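Local coordinates for protein ATP-dependent kinase YFH7 (Saccharomyces cerevisiae, PDB 2GA8) that acts as an ATP-dependent P-loop kinase that could be involved in endoplasmic reticulum membrane assembly, at residues Met72-Lys80 against Gln197-Thr205; Val124-Ile134 against Ser188-Leu198. All coordinates share one frame; numbering follows the deposited sequence.

Contact 1: residues Met72-Lys80 against Gln197-Thr205. With SO4 (sulfate ion), chain I.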
ATOM      1  N   MET A  72       3.846 -23.174   6.736  1.00 26.45           N
ATOM      2  CA  MET A  72       3.667 -21.755   6.459  1.00 27.87           C
ATOM      3  C   MET A  72       3.608 -21.510   4.960  1.00 28.27           C
ATOM      4  O   MET A  72       4.326 -22.153   4.196  1.00 29.85           O
ATOM      5  CB  MET A  72       4.834 -20.955   7.038  1.00 28.23           C
ATOM      6  CG  MET A  72       4.992 -21.077   8.533  1.00 30.18           C
ATOM      7  SD  MET A  72       3.537 -20.467   9.383  1.00 31.79           S
ATOM      8  CE  MET A  72       3.737 -18.709   9.148  1.00 28.53           C
ATOM      9  N   VAL A  73       2.755 -20.583   4.536  1.00 26.40           N
ATOM     10  CA  VAL A  73       2.651 -20.255   3.120  1.00 27.01           C
ATOM     11  C   VAL A  73       3.994 -19.657   2.710  1.00 27.01           C
ATOM     12  O   VAL A  73       4.506 -18.765   3.388  1.00 27.56           O
ATOM     13  CB  VAL A  73       1.537 -19.211   2.857  1.00 27.12           C
ATOM     14  CG1 VAL A  73       1.520 -18.818   1.387  1.00 27.78           C
ATOM     15  CG2 VAL A  73       0.186 -19.779   3.265  1.00 28.13           C
ATOM     16  N   ASN A  74       4.578 -20.162   1.629  1.00 28.10           N
ATOM     17  CA  ASN A  74       5.859 -19.641   1.158  1.00 29.86           C
ATOM     18  C   ASN A  74       5.523 -18.475   0.241  1.00 29.38           C
ATOM     19  O   ASN A  74       4.962 -18.663  -0.835  1.00 28.93           O
ATOM     20  CB  ASN A  74       6.631 -20.712   0.383  1.00 32.11           C
ATOM     21  CG  ASN A  74       8.090 -20.347   0.194  1.00 34.53           C
ATOM     22  OD1 ASN A  74       8.414 -19.239  -0.233  1.00 36.11           O
ATOM     23  ND2 ASN A  74       8.980 -21.283   0.506  1.00 35.32           N
ATOM     24  N   LEU A  75       5.866 -17.266   0.665  1.00 28.09           N
ATOM     25  CA  LEU A  75       5.526 -16.092  -0.121  1.00 28.33           C
ATOM     26  C   LEU A  75       6.550 -15.623  -1.137  1.00 29.26           C
ATOM     27  O   LEU A  75       6.186 -14.989  -2.127  1.00 30.55           O
ATOM     28  CB  LEU A  75       5.173 -14.942   0.822  1.00 26.46           C
ATOM     29  CG  LEU A  75       4.012 -15.281   1.759  1.00 23.73           C
ATOM     30  CD1 LEU A  75       3.791 -14.153   2.741  1.00 25.96           C
ATOM     31  CD2 LEU A  75       2.762 -15.550   0.936  1.00 23.88           C
ATOM     32  N   VAL A  76       7.819 -15.941  -0.917  1.00 28.66           N
ATOM     33  CA  VAL A  76       8.849 -15.491  -1.841  1.00 31.36           C
ATOM     34  C   VAL A  76       9.731 -16.588  -2.421  1.00 31.75           C
ATOM     35  O   VAL A  76      10.907 -16.361  -2.707  1.00 31.14           O
ATOM     36  CB  VAL A  76       9.740 -14.423  -1.175  1.00 32.45           C
ATOM     37  CG1 VAL A  76       8.911 -13.186  -0.867  1.00 34.92           C
ATOM     38  CG2 VAL A  76      10.355 -14.977   0.102  1.00 32.44           C
ATOM     39  N   ASP A  77       9.160 -17.773  -2.604  1.00 32.04           N
ATOM     40  CA  ASP A  77       9.899 -18.893  -3.172  1.00 33.99           C
ATOM     41  C   ASP A  77      10.200 -18.630  -4.649  1.00 32.32           C
ATOM     42  O   ASP A  77      11.187 -19.126  -5.188  1.00 32.50           O
ATOM     43  CB  ASP A  77       9.084 -20.181  -3.031  1.00 37.18           C
ATOM     44  CG  ASP A  77       7.692 -20.057  -3.625  1.00 39.91           C
ATOM     45  OD1 ASP A  77       7.584 -19.816  -4.846  1.00 42.40           O
ATOM     46  OD2 ASP A  77       6.706 -20.196  -2.870  1.00 42.86           O
ATOM     47  N   SER A  78       9.345 -17.840  -5.292  1.00 32.26           N
ATOM     48  CA  SER A  78       9.499 -17.509  -6.709  1.00 31.88           C
ATOM     49  C   SER A  78      10.614 -16.491  -6.955  1.00 30.69           C
ATOM     50  O   SER A  78      11.006 -16.256  -8.099  1.00 30.29           O
ATOM     51  CB  SER A  78       8.184 -16.953  -7.264  1.00 33.97           C
ATOM     52  OG  SER A  78       7.118 -17.866  -7.082  1.00 37.74           O
ATOM     53  N   LEU A  79      11.116 -15.887  -5.884  1.00 27.91           N
ATOM     54  CA  LEU A  79      12.172 -14.890  -5.997  1.00 26.77           C
ATOM     55  C   LEU A  79      13.555 -15.504  -5.853  1.00 26.48           C
ATOM     56  O   LEU A  79      13.738 -16.467  -5.115  1.00 25.71           O
ATOM     57  CB  LEU A  79      12.000 -13.813  -4.928  1.00 24.53           C
ATOM     58  CG  LEU A  79      10.728 -12.965  -4.971  1.00 20.13           C
ATOM     59  CD1 LEU A  79      10.832 -11.885  -3.897  1.00 22.21           C
ATOM     60  CD2 LEU A  79      10.556 -12.341  -6.349  1.00 20.94           C
ATOM     61  N   LYS A  80      14.530 -14.943  -6.559  1.00 26.97           N
ATOM     62  CA  LYS A  80      15.885 -15.460  -6.466  1.00 27.28           C
ATOM     63  C   LYS A  80      16.511 -14.921  -5.186  1.00 27.80           C
ATOM     64  O   LYS A  80      16.198 -13.810  -4.743  1.00 27.07           O
ATOM     65  CB  LYS A  80      16.717 -15.048  -7.688  1.00 29.59           C
ATOM     66  CG  LYS A  80      17.609 -13.834  -7.484  1.00 32.66           C
ATOM     67  CD  LYS A  80      18.466 -13.573  -8.720  1.00 35.12           C
ATOM     68  CE  LYS A  80      19.437 -12.426  -8.488  1.00 35.44           C
ATOM     69  NZ  LYS A  80      20.385 -12.739  -7.383  1.00 35.94           N
ATOM     70  N   GLN A 197       5.496  -6.250  -5.963  1.00 11.79           N
ATOM     71  CA  GLN A 197       5.830  -7.490  -5.281  1.00 13.29           C
ATOM     72  C   GLN A 197       4.982  -7.645  -4.022  1.00 12.11           C
ATOM     73  O   GLN A 197       4.572  -8.750  -3.682  1.00 12.49           O
ATOM     74  CB  GLN A 197       7.320  -7.535  -4.929  1.00 13.07           C
ATOM     75  CG  GLN A 197       7.811  -8.912  -4.494  1.00 15.16           C
ATOM     76  CD  GLN A 197       7.516 -10.000  -5.522  1.00 16.12           C
ATOM     77  OE1 GLN A 197       7.682  -9.797  -6.722  1.00 19.10           O
ATOM     78  NE2 GLN A 197       7.091 -11.165  -5.047  1.00 18.13           N
ATOM     79  N   LEU A 198       4.717  -6.546  -3.321  1.00 11.93           N
ATOM     80  CA  LEU A 198       3.870  -6.634  -2.134  1.00 11.92           C
ATOM     81  C   LEU A 198       2.483  -7.088  -2.584  1.00 11.59           C
ATOM     82  O   LEU A 198       1.845  -7.904  -1.921  1.00 12.36           O
ATOM     83  CB  LEU A 198       3.764  -5.275  -1.426  1.00 11.75           C
ATOM     84  CG  LEU A 198       2.753  -5.198  -0.273  1.00 11.19           C
ATOM     85  CD1 LEU A 198       3.133  -6.188   0.820  1.00 13.00           C
ATOM     86  CD2 LEU A 198       2.717  -3.772   0.288  1.00 13.99           C
ATOM     87  N   CYS A 199       2.016  -6.566  -3.714  1.00 11.14           N
ATOM     88  CA  CYS A 199       0.699  -6.953  -4.215  1.00 11.00           C
ATOM     89  C   CYS A 199       0.643  -8.432  -4.585  1.00 10.40           C
ATOM     90  O   CYS A 199      -0.375  -9.075  -4.370  1.00 10.79           O
ATOM     91  CB  CYS A 199       0.293  -6.091  -5.407  1.00 11.12           C
ATOM     92  SG  CYS A 199       0.007  -4.372  -4.948  1.00 12.36           S
ATOM     93  N   LYS A 200       1.738  -8.974  -5.118  1.00 11.43           N
ATOM     94  CA  LYS A 200       1.774 -10.397  -5.472  1.00 13.33           C
ATOM     95  C   LYS A 200       1.739 -11.237  -4.190  1.00 12.18           C
ATOM     96  O   LYS A 200       1.125 -12.302  -4.144  1.00 12.95           O
ATOM     97  CB  LYS A 200       3.047 -10.732  -6.249  1.00 12.23           C
ATOM     98  CG  LYS A 200       3.142 -10.087  -7.618  1.00 15.21           C
ATOM     99  CD  LYS A 200       4.349 -10.632  -8.379  1.00 17.55           C
ATOM    100  CE  LYS A 200       4.381 -10.124  -9.809  1.00 19.62           C
ATOM    101  NZ  LYS A 200       5.528 -10.713 -10.559  1.00 21.74           N
ATOM    102  N   ILE A 201       2.422 -10.755  -3.158  1.00 11.75           N
ATOM    103  CA  ILE A 201       2.459 -11.438  -1.874  1.00 12.43           C
ATOM    104  C   ILE A 201       1.057 -11.420  -1.275  1.00 11.65           C
ATOM    105  O   ILE A 201       0.568 -12.435  -0.779  1.00 10.85           O
ATOM    106  CB  ILE A 201       3.455 -10.740  -0.913  1.00 13.21           C
ATOM    107  CG1 ILE A 201       4.886 -11.031  -1.370  1.00 15.24           C
ATOM    108  CG2 ILE A 201       3.221 -11.198   0.523  1.00 14.30           C
ATOM    109  CD1 ILE A 201       5.949 -10.300  -0.583  1.00 19.41           C
ATOM    110  N   LEU A 202       0.404 -10.263  -1.332  1.00 10.83           N
ATOM    111  CA  LEU A 202      -0.946 -10.157  -0.798  1.00 11.42           C
ATOM    112  C   LEU A 202      -1.923 -11.058  -1.550  1.00 11.49           C
ATOM    113  O   LEU A 202      -2.777 -11.709  -0.943  1.00 14.03           O
ATOM    114  CB  LEU A 202      -1.431  -8.706  -0.857  1.00 12.67           C
ATOM    115  CG  LEU A 202      -0.700  -7.736   0.072  1.00 12.96           C
ATOM    116  CD1 LEU A 202      -1.234  -6.324  -0.138  1.00 15.67           C
ATOM    117  CD2 LEU A 202      -0.902  -8.173   1.520  1.00 16.07           C
ATOM    118  N   ALA A 203      -1.803 -11.095  -2.872  1.00 11.89           N
ATOM    119  CA  ALA A 203      -2.694 -11.925  -3.669  1.00 10.90           C
ATOM    120  C   ALA A 203      -2.483 -13.392  -3.328  1.00 11.45           C
ATOM    121  O   ALA A 203      -3.434 -14.171  -3.293  1.00 11.88           O
ATOM    122  CB  ALA A 203      -2.457 -11.688  -5.164  1.00 10.36           C
ATOM    123  N   LYS A 204      -1.234 -13.768  -3.072  1.00 11.49           N
ATOM    124  CA  LYS A 204      -0.939 -15.152  -2.730  1.00 13.07           C
ATOM    125  C   LYS A 204      -1.536 -15.498  -1.369  1.00 13.27           C
ATOM    126  O   LYS A 204      -2.034 -16.608  -1.176  1.00 14.44           O
ATOM    127  CB  LYS A 204       0.573 -15.397  -2.722  1.00 14.65           C
ATOM    128  CG  LYS A 204       0.947 -16.859  -2.486  1.00 18.81           C
ATOM    129  CD  LYS A 204       2.403 -17.146  -2.845  1.00 22.23           C
ATOM    130  CE  LYS A 204       2.706 -18.633  -2.710  1.00 26.30           C
ATOM    131  NZ  LYS A 204       4.073 -18.980  -3.189  1.00 28.85           N
ATOM    132  N   THR A 205      -1.492 -14.565  -0.418  1.00 13.11           N
ATOM    133  CA  THR A 205      -2.063 -14.860   0.893  1.00 14.84           C
ATOM    134  C   THR A 205      -3.586 -14.876   0.821  1.00 16.78           C
ATOM    135  O   THR A 205      -4.249 -15.533   1.622  1.00 19.57           O
ATOM    136  CB  THR A 205      -1.608 -13.850   1.987  1.00 13.82           C
ATOM    137  OG1 THR A 205      -1.927 -12.507   1.598  1.00 15.25           O
ATOM    138  CG2 THR A 205      -0.118 -13.969   2.218  1.00 14.71           C
TER
HETATM  139  S   SO4 I 405       6.110  -9.281 -13.909  1.00 69.67           S
HETATM  140  O1  SO4 I 405       6.493  -7.906 -13.528  1.00 69.10           O
HETATM  141  O2  SO4 I 405       6.811 -10.243 -13.036  1.00 69.34           O
HETATM  142  O3  SO4 I 405       4.652  -9.449 -13.756  1.00 68.30           O
HETATM  143  O4  SO4 I 405       6.488  -9.526 -15.315  1.00 68.64           O
HETATM  144  O   HOH W   1       4.610 -17.465  -6.168  1.00 33.03           O
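The loop that runs from strand 65-66 to strand 80-81 lies on helix 192-206, and Leu75 and Lys204 carry most of the contact. Leu75 sets its two methyls on the helix. CD1 meets Ile201 CG2 at 3.7 Å, the two side chains crossing at about a right angle. CD2 rests on Thr205 CG2 at 3.5 Å and also touches the aliphatic part of Lys204. Thr205 can offer this methyl because its hydroxyl is turned back to Leu202 O and also bonds Arg24. Next along the loop, Val76 CG1 packs more loosely on Ile201 CD1.

Lys204 holds the polar side. Its CG is anti to the backbone N (chi1 -175°) and the chain beyond is extended, which carries NZ up past Leu75 to the loop backbone. There NZ donates to Asn74 O at 2.5 Å, almost in line with the carbonyl (C=O...N angle 173°), an unusually short distance that leaves the exact place of NZ in doubt. The same NZ forms a salt bridge with Asp77 OD2 at 2.9 Å. A water bound to Ser78 OG lies at 3.4 Å from Lys204 NZ, a weak bond. A methionine here would probably leave Asn74 O without this hydrogen bond and the Asp77 charge without its mate.

Towards the start of 197-205, the end of Gln197 comes up against Leu79 from the opposite direction, OE1 3.9 Å from Leu79 CD2. Lys200 NZ, further out, donates to O2 of a sulfate at 2.8 Å; the ion, probably from the crystallisation liquor, is also bound by Lys279. The loop leading into strand 80-81, with its type I beta turn from Val76 to Leu79, packs on helix 192-206, and both touch Ile136 of the mixed sheet.

Contact 2: residues Val124-Ile134 against Ser188-Leu198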
ATOM      1  N   VAL A 124      12.716  -8.623   1.407  1.00 16.50           N
ATOM      2  CA  VAL A 124      12.476  -8.610  -0.030  1.00 15.86           C
ATOM      3  C   VAL A 124      12.749  -7.186  -0.498  1.00 14.26           C
ATOM      4  O   VAL A 124      12.103  -6.247  -0.035  1.00 11.92           O
ATOM      5  CB  VAL A 124      11.016  -8.982  -0.358  1.00 16.61           C
ATOM      6  CG1 VAL A 124      10.761  -8.845  -1.860  1.00 15.85           C
ATOM      7  CG2 VAL A 124      10.730 -10.410   0.107  1.00 18.76           C
ATOM      8  N   VAL A 125      13.720  -7.026  -1.394  1.00 13.96           N
ATOM      9  CA  VAL A 125      14.078  -5.705  -1.902  1.00 14.48           C
ATOM     10  C   VAL A 125      14.077  -5.650  -3.421  1.00 15.07           C
ATOM     11  O   VAL A 125      14.264  -6.664  -4.091  1.00 14.32           O
ATOM     12  CB  VAL A 125      15.481  -5.257  -1.414  1.00 14.58           C
ATOM     13  CG1 VAL A 125      15.472  -5.063   0.091  1.00 15.09           C
ATOM     14  CG2 VAL A 125      16.535  -6.294  -1.809  1.00 15.46           C
ATOM     15  N   ALA A 126      13.852  -4.453  -3.951  1.00 15.28           N
ATOM     16  CA  ALA A 126      13.845  -4.242  -5.389  1.00 15.78           C
ATOM     17  C   ALA A 126      14.783  -3.083  -5.720  1.00 15.65           C
ATOM     18  O   ALA A 126      15.772  -2.871  -5.024  1.00 16.12           O
ATOM     19  CB  ALA A 126      12.432  -3.960  -5.883  1.00 15.65           C
ATOM     20  N   ARG A 127      14.470  -2.312  -6.754  1.00 16.38           N
ATOM     21  CA  ARG A 127      15.373  -1.237  -7.148  1.00 17.06           C
ATOM     22  C   ARG A 127      15.610  -0.130  -6.128  1.00 17.33           C
ATOM     23  O   ARG A 127      16.578   0.611  -6.244  1.00 19.65           O
ATOM     24  CB  ARG A 127      14.938  -0.646  -8.493  1.00 16.97           C
ATOM     25  CG  ARG A 127      13.749   0.298  -8.479  1.00 14.86           C
ATOM     26  CD  ARG A 127      13.466   0.721  -9.920  1.00 15.15           C
ATOM     27  NE  ARG A 127      13.016   2.105 -10.041  1.00 15.40           N
ATOM     28  CZ  ARG A 127      11.745   2.478 -10.147  1.00 16.82           C
ATOM     29  NH1 ARG A 127      10.775   1.570 -10.144  1.00 16.12           N
ATOM     30  NH2 ARG A 127      11.446   3.764 -10.276  1.00 14.37           N
ATOM     31  N   GLY A 128      14.745  -0.030  -5.123  1.00 16.29           N
ATOM     32  CA  GLY A 128      14.907   0.995  -4.107  1.00 15.65           C
ATOM     33  C   GLY A 128      15.853   0.577  -2.991  1.00 16.29           C
ATOM     34  O   GLY A 128      16.252   1.392  -2.161  1.00 16.86           O
ATOM     35  N   GLY A 129      16.214  -0.700  -2.961  1.00 16.44           N
ATOM     36  CA  GLY A 129      17.123  -1.167  -1.931  1.00 16.79           C
ATOM     37  C   GLY A 129      16.443  -1.411  -0.599  1.00 16.32           C
ATOM     38  O   GLY A 129      15.218  -1.494  -0.522  1.00 15.02           O
ATOM     39  N   THR A 130      17.237  -1.501   0.463  1.00 16.38           N
ATOM     40  CA  THR A 130      16.699  -1.776   1.791  1.00 17.07           C
ATOM     41  C   THR A 130      15.695  -0.766   2.334  1.00 16.35           C
ATOM     42  O   THR A 130      14.869  -1.113   3.178  1.00 16.38           O
ATOM     43  CB  THR A 130      17.832  -1.935   2.824  1.00 17.64           C
ATOM     44  OG1 THR A 130      18.585  -0.722   2.897  1.00 20.73           O
ATOM     45  CG2 THR A 130      18.747  -3.076   2.425  1.00 17.23           C
ATOM     46  N   ALA A 131      15.757   0.474   1.858  1.00 17.15           N
ATOM     47  CA  ALA A 131      14.846   1.512   2.336  1.00 16.24           C
ATOM     48  C   ALA A 131      13.375   1.196   2.063  1.00 15.16           C
ATOM     49  O   ALA A 131      12.495   1.657   2.788  1.00 15.15           O
ATOM     50  CB  ALA A 131      15.212   2.857   1.719  1.00 16.66           C
ATOM     51  N   ASN A 132      13.104   0.422   1.016  1.00 13.78           N
ATOM     52  CA  ASN A 132      11.725   0.066   0.683  1.00 14.06           C
ATOM     53  C   ASN A 132      11.496  -1.429   0.865  1.00 14.64           C
ATOM     54  O   ASN A 132      10.570  -2.001   0.292  1.00 12.43           O
ATOM     55  CB  ASN A 132      11.414   0.443  -0.768  1.00 12.63           C
ATOM     56  CG  ASN A 132      11.712   1.898  -1.068  1.00 13.87           C
ATOM     57  OD1 ASN A 132      12.489   2.209  -1.967  1.00 13.71           O
ATOM     58  ND2 ASN A 132      11.090   2.796  -0.318  1.00 12.91           N
ATOM     59  N   ALA A 133      12.344  -2.063   1.664  1.00 14.41           N
ATOM     60  CA  ALA A 133      12.233  -3.496   1.888  1.00 14.59           C
ATOM     61  C   ALA A 133      10.930  -3.930   2.549  1.00 14.50           C
ATOM     62  O   ALA A 133      10.372  -3.223   3.394  1.00 14.73           O
ATOM     63  CB  ALA A 133      13.418  -3.987   2.733  1.00 17.39           C
ATOM     64  N   ILE A 134      10.456  -5.098   2.131  1.00 14.31           N
ATOM     65  CA  ILE A 134       9.268  -5.733   2.694  1.00 15.35           C
ATOM     66  C   ILE A 134       9.893  -6.831   3.548  1.00 16.56           C
ATOM     67  O   ILE A 134      10.841  -7.483   3.108  1.00 15.55           O
ATOM     68  CB  ILE A 134       8.399  -6.391   1.601  1.00 15.53           C
ATOM     69  CG1 ILE A 134       7.795  -5.312   0.698  1.00 15.34           C
ATOM     70  CG2 ILE A 134       7.309  -7.254   2.243  1.00 16.22           C
ATOM     71  CD1 ILE A 134       7.224  -5.857  -0.601  1.00 15.74           C
ATOM     72  N   SER A 188       7.835   7.625 -11.330  1.00 14.88           N
ATOM     73  CA  SER A 188       9.188   7.095 -11.416  1.00 16.06           C
ATOM     74  C   SER A 188      10.045   7.287 -10.170  1.00 15.72           C
ATOM     75  O   SER A 188      11.195   6.841 -10.143  1.00 17.28           O
ATOM     76  CB  SER A 188       9.914   7.697 -12.626  1.00 18.67           C
ATOM     77  OG  SER A 188      10.091   9.093 -12.467  1.00 21.68           O
ATOM     78  N   THR A 189       9.501   7.933  -9.141  1.00 14.22           N
ATOM     79  CA  THR A 189      10.268   8.150  -7.913  1.00 14.27           C
ATOM     80  C   THR A 189       9.838   7.230  -6.771  1.00 13.16           C
ATOM     81  O   THR A 189      10.103   7.510  -5.604  1.00 12.84           O
ATOM     82  CB  THR A 189      10.197   9.631  -7.431  1.00 14.88           C
ATOM     83  OG1 THR A 189       8.838  10.010  -7.196  1.00 18.67           O
ATOM     84  CG2 THR A 189      10.816  10.555  -8.467  1.00 18.46           C
ATOM     85  N   PHE A 190       9.186   6.125  -7.123  1.00 12.26           N
ATOM     86  CA  PHE A 190       8.728   5.124  -6.152  1.00 12.90           C
ATOM     87  C   PHE A 190       9.265   3.775  -6.610  1.00 14.52           C
ATOM     88  O   PHE A 190       9.438   3.551  -7.813  1.00 13.40           O
ATOM     89  CB  PHE A 190       7.202   5.017  -6.142  1.00 14.98           C
ATOM     90  CG  PHE A 190       6.503   6.174  -5.505  1.00 16.26           C
ATOM     91  CD1 PHE A 190       6.140   6.130  -4.163  1.00 15.97           C
ATOM     92  CD2 PHE A 190       6.170   7.298  -6.257  1.00 17.33           C
ATOM     93  CE1 PHE A 190       5.449   7.184  -3.579  1.00 17.68           C
ATOM     94  CE2 PHE A 190       5.479   8.359  -5.684  1.00 17.56           C
ATOM     95  CZ  PHE A 190       5.114   8.304  -4.343  1.00 17.76           C
ATOM     96  N   ASP A 191       9.531   2.881  -5.663  1.00 12.67           N
ATOM     97  CA  ASP A 191       9.997   1.547  -6.027  1.00 12.97           C
ATOM     98  C   ASP A 191       8.741   0.769  -6.441  1.00 11.93           C
ATOM     99  O   ASP A 191       8.183  -0.005  -5.657  1.00 11.00           O
ATOM    100  CB  ASP A 191      10.668   0.855  -4.833  1.00 10.83           C
ATOM    101  CG  ASP A 191      11.359  -0.437  -5.226  1.00 11.35           C
ATOM    102  OD1 ASP A 191      11.039  -0.985  -6.301  1.00 10.68           O
ATOM    103  OD2 ASP A 191      12.215  -0.914  -4.460  1.00 12.08           O
ATOM    104  N   SER A 192       8.287   0.993  -7.672  1.00 11.74           N
ATOM    105  CA  SER A 192       7.097   0.318  -8.178  1.00 11.29           C
ATOM    106  C   SER A 192       7.301  -1.192  -8.238  1.00 10.19           C
ATOM    107  O   SER A 192       6.338  -1.955  -8.114  1.00 11.41           O
ATOM    108  CB  SER A 192       6.737   0.838  -9.576  1.00 11.01           C
ATOM    109  OG  SER A 192       7.777   0.574 -10.494  1.00 12.50           O
ATOM    110  N   ASN A 193       8.554  -1.608  -8.433  1.00  9.63           N
ATOM    111  CA  ASN A 193       8.924  -3.022  -8.506  1.00 12.94           C
ATOM    112  C   ASN A 193       8.525  -3.739  -7.215  1.00 11.88           C
ATOM    113  O   ASN A 193       7.858  -4.778  -7.236  1.00 12.60           O
ATOM    114  CB  ASN A 193      10.450  -3.189  -8.657  1.00 12.16           C
ATOM    115  CG  ASN A 193      11.051  -2.336  -9.772  1.00 15.80           C
ATOM    116  OD1 ASN A 193      10.592  -1.235 -10.049  1.00 15.87           O
ATOM    117  ND2 ASN A 193      12.118  -2.840 -10.388  1.00 13.50           N
ATOM    118  N   ASN A 194       8.962  -3.186  -6.088  1.00 13.04           N
ATOM    119  CA  ASN A 194       8.670  -3.804  -4.804  1.00 11.46           C
ATOM    120  C   ASN A 194       7.222  -3.623  -4.363  1.00 11.61           C
ATOM    121  O   ASN A 194       6.697  -4.452  -3.621  1.00 12.18           O
ATOM    122  CB  ASN A 194       9.632  -3.296  -3.719  1.00 11.57           C
ATOM    123  CG  ASN A 194      10.164  -4.419  -2.844  1.00 13.52           C
ATOM    124  OD1 ASN A 194      10.501  -4.215  -1.676  1.00 13.22           O
ATOM    125  ND2 ASN A 194      10.248  -5.613  -3.410  1.00  9.10           N
ATOM    126  N   PHE A 195       6.567  -2.552  -4.803  1.00  9.86           N
ATOM    127  CA  PHE A 195       5.172  -2.379  -4.425  1.00 10.35           C
ATOM    128  C   PHE A 195       4.370  -3.466  -5.141  1.00 10.86           C
ATOM    129  O   PHE A 195       3.474  -4.084  -4.569  1.00  9.76           O
ATOM    130  CB  PHE A 195       4.640  -1.008  -4.826  1.00 11.35           C
ATOM    131  CG  PHE A 195       3.289  -0.717  -4.249  1.00 13.43           C
ATOM    132  CD1 PHE A 195       3.168  -0.228  -2.953  1.00 14.03           C
ATOM    133  CD2 PHE A 195       2.134  -1.030  -4.955  1.00 15.50           C
ATOM    134  CE1 PHE A 195       1.914  -0.059  -2.365  1.00 14.62           C
ATOM    135  CE2 PHE A 195       0.875  -0.868  -4.375  1.00 15.43           C
ATOM    136  CZ  PHE A 195       0.768  -0.384  -3.081  1.00 15.11           C
ATOM    137  N   LEU A 196       4.693  -3.691  -6.409  1.00 12.91           N
ATOM    138  CA  LEU A 196       4.016  -4.731  -7.166  1.00 11.57           C
ATOM    139  C   LEU A 196       4.279  -6.065  -6.469  1.00 12.09           C
ATOM    140  O   LEU A 196       3.390  -6.911  -6.374  1.00 12.59           O
ATOM    141  CB  LEU A 196       4.544  -4.779  -8.604  1.00 14.06           C
ATOM    142  CG  LEU A 196       4.005  -5.920  -9.473  1.00 15.12           C
ATOM    143  CD1 LEU A 196       2.481  -5.836  -9.540  1.00 15.65           C
ATOM    144  CD2 LEU A 196       4.613  -5.828 -10.878  1.00 17.98           C
ATOM    145  N   GLN A 197       5.496  -6.250  -5.963  1.00 11.79           N
ATOM    146  CA  GLN A 197       5.830  -7.490  -5.281  1.00 13.29           C
ATOM    147  C   GLN A 197       4.982  -7.645  -4.022  1.00 12.11           C
ATOM    148  O   GLN A 197       4.572  -8.750  -3.682  1.00 12.49           O
ATOM    149  CB  GLN A 197       7.320  -7.535  -4.929  1.00 13.07           C
ATOM    150  CG  GLN A 197       7.811  -8.912  -4.494  1.00 15.16           C
ATOM    151  CD  GLN A 197       7.516 -10.000  -5.522  1.00 16.12           C
ATOM    152  OE1 GLN A 197       7.682  -9.797  -6.722  1.00 19.10           O
ATOM    153  NE2 GLN A 197       7.091 -11.165  -5.047  1.00 18.13           N
ATOM    154  N   LEU A 198       4.717  -6.546  -3.321  1.00 11.93           N
ATOM    155  CA  LEU A 198       3.870  -6.634  -2.134  1.00 11.92           C
ATOM    156  C   LEU A 198       2.483  -7.088  -2.584  1.00 11.59           C
ATOM    157  O   LEU A 198       1.845  -7.904  -1.921  1.00 12.36           O
ATOM    158  CB  LEU A 198       3.764  -5.275  -1.426  1.00 11.75           C
ATOM    159  CG  LEU A 198       2.753  -5.198  -0.273  1.00 11.19           C
ATOM    160  CD1 LEU A 198       3.133  -6.188   0.820  1.00 13.00           C
ATOM    161  CD2 LEU A 198       2.717  -3.772   0.288  1.00 13.99           C
TER
HETATM  162  O   HOH W   2      13.150  -2.233  -2.281  1.00 12.91           O
HETATM  163  O   HOH W   3       8.557   3.573 -10.771  1.00 15.64           O
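Ser188 O lies 3.1 Å from Arg127 NH2, at the edge of the guanidinium. Phe190 O lies obliquely near the same group without bonding to it. The Phe190 side chain points away and stacks edge-to-face with His165.

Asp191 follows at the N-cap of helix 192-206. Its CG is anti to the backbone N (chi1 -171°), which sets the carboxylate between the helix start and the turn of the other segment. OD2 accepts from Gly128 N at 2.8 Å, and OD1 takes the capping bond from Asn194 N at 3.0 Å. Both donors come from above the carboxylate plane, 69° and 64° out of it. A water that accepts from Ala126 N lies within hydrogen-bonding distance of Asp191 OD2 and Gly129 O. Ala126 CB sits against this carboxylate, 3.3 Å from Asp191 OD1.

Ala126 to Gly129 form a type I beta turn that opens the connection from strand 123-125 to its antiparallel neighbour 134-136 in the mixed sheet. The helix N-terminus lies against this connection, tied to it by Asp191. A side chain at Gly128 would probably collide with Asn132 OD1 and with Asp191 OD2.

Ser192 OG receives a weak bond from Arg127 NH1, while its stronger partner is Glu275. Asn193 holds the same nitrogen more firmly: its OD1 accepts from Arg127 NH1 at 2.8 Å, in the guanidinium plane. Arg127 NE goes to Val101 O, and Asn193 ND2 to Phe106 O and Asp103 O, so both groups are fixed from outside as well. Asn194 packs its CB on Ala126 CB at 3.6 Å. One turn on, Gln197 CG lies across Val124 CG1. Further along, Leu198 CB lies 3.6 Å from Ile134 CD1, which also touches Asn194 O.

Contacts 1 and 2 lie along one helix, 192-206, with their centres about 14 Å apart. Contact 2 takes its N-terminal part and contact 1 the turns that follow, and they share Gln197 and Leu198. In sequence, contact 2 is nested inside the loop closed by contact 1. The two also touch directly: Val76 CG1 meets Val124 CG2 at 3.5 Å, and Leu79 CD1 meets Val124 CG1 at 3.7 Å. Contact 2 is the nearer to the probable nucleotide site, with the Phe190 side chain about 8 Å from that of Lys37, a P-loop residue assigned to ATP by similarity. Contact 1 lies away from that site.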